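Local coordinates for type III secretion system effector protein ExoU (Pseudomonas fluorescens, PDB 4QMK) that is probably a patatin-like phospholipase that a bacterium injects into host cells and that is directed to the plasma membrane by a phosphoinositide-binding domain, at residues His68-Gly73 against Ala332-Phe337. Sequence-based numbering, arbitrary orientation.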
ATOM      1  N   HIS A  68      26.643  -9.821  -1.969  1.00 23.72           N
ATOM      2  CA  HIS A  68      25.884  -8.908  -2.781  1.00 25.30           C
ATOM      3  C   HIS A  68      26.476  -8.867  -4.216  1.00 23.41           C
ATOM      4  O   HIS A  68      27.651  -8.655  -4.406  1.00 23.30           O
ATOM      5  CB  HIS A  68      25.923  -7.552  -2.069  1.00 26.25           C
ATOM      6  CG  HIS A  68      25.072  -6.501  -2.684  1.00 28.24           C
ATOM      7  ND1 HIS A  68      25.042  -5.209  -2.215  1.00 32.87           N
ATOM      8  CD2 HIS A  68      24.218  -6.533  -3.728  1.00 31.83           C
ATOM      9  CE1 HIS A  68      24.195  -4.494  -2.938  1.00 32.65           C
ATOM     10  NE2 HIS A  68      23.699  -5.267  -3.881  1.00 29.34           N
ATOM     11  N   LEU A  69      25.668  -9.119  -5.211  1.00 23.31           N
ATOM     12  CA  LEU A  69      26.107  -9.058  -6.617  1.00 24.15           C
ATOM     13  C   LEU A  69      25.507  -7.783  -7.175  1.00 22.27           C
ATOM     14  O   LEU A  69      24.287  -7.580  -7.098  1.00 22.02           O
ATOM     15  CB  LEU A  69      25.600 -10.268  -7.372  1.00 25.31           C
ATOM     16  CG  LEU A  69      25.857 -10.364  -8.859  1.00 27.86           C
ATOM     17  CD1 LEU A  69      27.337 -10.275  -9.225  1.00 29.57           C
ATOM     18  CD2 LEU A  69      25.310 -11.705  -9.341  1.00 28.15           C
ATOM     19  N   VAL A  70      26.344  -6.890  -7.676  1.00 20.09           N
ATOM     20  CA  VAL A  70      25.833  -5.635  -8.201  1.00 20.05           C
ATOM     21  C   VAL A  70      26.090  -5.588  -9.682  1.00 20.56           C
ATOM     22  O   VAL A  70      27.242  -5.644 -10.092  1.00 20.15           O
ATOM     23  CB  VAL A  70      26.556  -4.404  -7.548  1.00 19.59           C
ATOM     24  CG1 VAL A  70      25.994  -3.110  -8.075  1.00 18.99           C
ATOM     25  CG2 VAL A  70      26.416  -4.435  -6.022  1.00 20.05           C
ATOM     26  N   LEU A  71      25.052  -5.421 -10.478  1.00 22.94           N
ATOM     27  CA  LEU A  71      25.198  -5.316 -11.979  1.00 27.49           C
ATOM     28  C   LEU A  71      24.955  -3.894 -12.481  1.00 30.24           C
ATOM     29  O   LEU A  71      23.828  -3.443 -12.501  1.00 29.45           O
ATOM     30  CB  LEU A  71      24.220  -6.289 -12.680  1.00 27.53           C
ATOM     31  CG  LEU A  71      24.253  -7.720 -12.136  1.00 28.88           C
ATOM     32  CD1 LEU A  71      23.325  -8.635 -12.861  1.00 31.97           C
ATOM     33  CD2 LEU A  71      25.651  -8.268 -12.252  1.00 31.49           C
ATOM     34  N   SER A  72      26.004  -3.215 -12.932  1.00 38.99           N
ATOM     35  CA  SER A  72      25.915  -1.821 -13.447  1.00 44.08           C
ATOM     36  C   SER A  72      25.686  -1.903 -14.915  1.00 47.99           C
ATOM     37  O   SER A  72      26.583  -1.770 -15.705  1.00 66.04           O
ATOM     38  CB  SER A  72      27.231  -1.129 -13.146  1.00 47.55           C
ATOM     39  OG  SER A  72      27.643  -1.507 -11.839  1.00 62.71           O
ATOM     40  N   GLY A  73      24.456  -2.144 -15.272  1.00 56.37           N
ATOM     41  CA  GLY A  73      24.129  -2.636 -16.587  1.00 56.56           C
ATOM     42  C   GLY A  73      24.173  -1.770 -17.795  1.00 64.64           C
ATOM     43  O   GLY A  73      24.558  -0.601 -17.764  1.00 76.83           O
ATOM     44  N   ALA A 332      31.107  -7.608  -1.640  1.00 26.08           N
ATOM     45  CA  ALA A 332      30.298  -7.431  -2.801  1.00 24.55           C
ATOM     46  C   ALA A 332      31.079  -7.918  -4.039  1.00 23.86           C
ATOM     47  O   ALA A 332      32.309  -8.088  -3.981  1.00 23.98           O
ATOM     48  CB  ALA A 332      29.963  -5.979  -2.963  1.00 23.39           C
ATOM     49  N   LEU A 333      30.363  -8.153  -5.127  1.00 21.36           N
ATOM     50  CA  LEU A 333      30.995  -8.339  -6.406  1.00 24.17           C
ATOM     51  C   LEU A 333      30.276  -7.307  -7.255  1.00 25.02           C
ATOM     52  O   LEU A 333      29.047  -7.369  -7.430  1.00 27.38           O
ATOM     53  CB  LEU A 333      30.775  -9.745  -6.960  1.00 26.43           C
ATOM     54  CG  LEU A 333      31.358  -9.980  -8.347  1.00 27.31           C
ATOM     55  CD1 LEU A 333      32.850  -9.765  -8.382  1.00 26.49           C
ATOM     56  CD2 LEU A 333      31.093 -11.422  -8.712  1.00 30.35           C
ATOM     57  N   ILE A 334      31.010  -6.327  -7.755  1.00 23.05           N
ATOM     58  CA  ILE A 334      30.399  -5.241  -8.483  1.00 22.44           C
ATOM     59  C   ILE A 334      30.841  -5.423  -9.864  1.00 21.56           C
ATOM     60  O   ILE A 334      32.039  -5.459 -10.122  1.00 22.49           O
ATOM     61  CB  ILE A 334      30.891  -3.875  -7.925  1.00 22.00           C
ATOM     62  CG1 ILE A 334      30.454  -3.761  -6.465  1.00 24.13           C
ATOM     63  CG2 ILE A 334      30.331  -2.739  -8.759  1.00 21.29           C
ATOM     64  CD1 ILE A 334      31.172  -2.678  -5.632  1.00 25.24           C
ATOM     65  N   VAL A 335      29.930  -5.527 -10.792  1.00 23.93           N
ATOM     66  CA  VAL A 335      30.339  -5.917 -12.193  1.00 25.19           C
ATOM     67  C   VAL A 335      30.194  -4.778 -13.127  1.00 27.75           C
ATOM     68  O   VAL A 335      29.091  -4.326 -13.338  1.00 28.30           O
ATOM     69  CB  VAL A 335      29.489  -7.073 -12.701  1.00 25.19           C
ATOM     70  CG1 VAL A 335      29.964  -7.518 -14.062  1.00 27.30           C
ATOM     71  CG2 VAL A 335      29.579  -8.229 -11.718  1.00 24.58           C
ATOM     72  N   LYS A 336      31.328  -4.271 -13.621  1.00 31.58           N
ATOM     73  CA  LYS A 336      31.376  -3.179 -14.590  1.00 34.68           C
ATOM     74  C   LYS A 336      31.969  -3.609 -15.915  1.00 36.87           C
ATOM     75  O   LYS A 336      32.576  -4.657 -16.038  1.00 35.22           O
ATOM     76  CB  LYS A 336      32.237  -2.038 -14.073  1.00 39.38           C
ATOM     77  CG  LYS A 336      31.526  -1.235 -13.030  1.00 48.03           C
ATOM     78  CD  LYS A 336      32.379  -0.141 -12.416  1.00 52.67           C
ATOM     79  CE  LYS A 336      31.559   0.522 -11.293  1.00 56.32           C
ATOM     80  NZ  LYS A 336      32.191   1.704 -10.627  1.00 56.80           N
ATOM     81  N   PHE A 337      31.856  -2.736 -16.900  1.00 42.22           N
ATOM     82  CA  PHE A 337      32.449  -3.003 -18.197  1.00 41.33           C
ATOM     83  C   PHE A 337      33.655  -2.090 -18.500  1.00 44.43           C
ATOM     84  O   PHE A 337      33.722  -0.954 -18.025  1.00 41.73           O
ATOM     85  CB  PHE A 337      31.365  -2.894 -19.237  1.00 39.29           C
ATOM     86  CG  PHE A 337      30.276  -3.875 -19.049  1.00 36.49           C
ATOM     87  CD1 PHE A 337      29.241  -3.600 -18.213  1.00 37.42           C
ATOM     88  CD2 PHE A 337      30.315  -5.097 -19.697  1.00 34.25           C
ATOM     89  CE1 PHE A 337      28.237  -4.532 -18.036  1.00 38.85           C
ATOM     90  CE2 PHE A 337      29.344  -6.023 -19.517  1.00 33.83           C
ATOM     91  CZ  PHE A 337      28.294  -5.747 -18.695  1.00 36.23           C
TER
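Leu69 and Val335 meet on the buried face of this pairing: CD1 of Leu69 leans diagonally across to CG2 of Val335 at 3.9 Å. The same CD1 lies 4.0 Å from CD2 of Leu333, so one methyl touches two side chains of the partner strand. With CG anti to the backbone N (chi1 176°), a chi2 of 56° swings CD1 toward that strand. Further along, CD2 of Leu71 runs beside the same Val335 methyl, and this buried face closes as an aliphatic layer.

Underneath, 68-72 and 332-337 run parallel, 12° apart, with the alternating ladder of parallel strands. Leu333 sits between two partners, giving its N to His68 O and receiving Val70 N on its O at 2.8 Å. Val70 O then accepts Val335 N, also at 2.8 Å. The last rung, Ser72 N to Val335 O, is weak at 3.3 Å; the strands spread here, CA atoms of Ser72 and Lys336 being 5.7 Å apart, and Ser72 is the centre of an inverse gamma turn. Beyond it, the Phe337 ring turns its edge to Ser72 O.

The face carrying His68, Val70, Ala332 and Ile334 is looser: Ile334 is buried, but the other three are partly exposed. Val70 and Ile334 lie side by side, CB to CG1 at 4.1 Å, while CG2 of Val70 sits over one face of the His68 ring near its rim; the imidazole's NE2 is hydrogen-bonded to Ser101 OG.

Both strands are interior to the mixed sheet of the patatin-like fold, flanked by 99-103, which leads into a probable nucleophile elbow, and by 382-389. Helix 81-90 packs on the leucine-valine face through Met84, Leu88 and Phe81, whereas Phe378 of helix 374-380 touches Ile334 and Lys336 on the other.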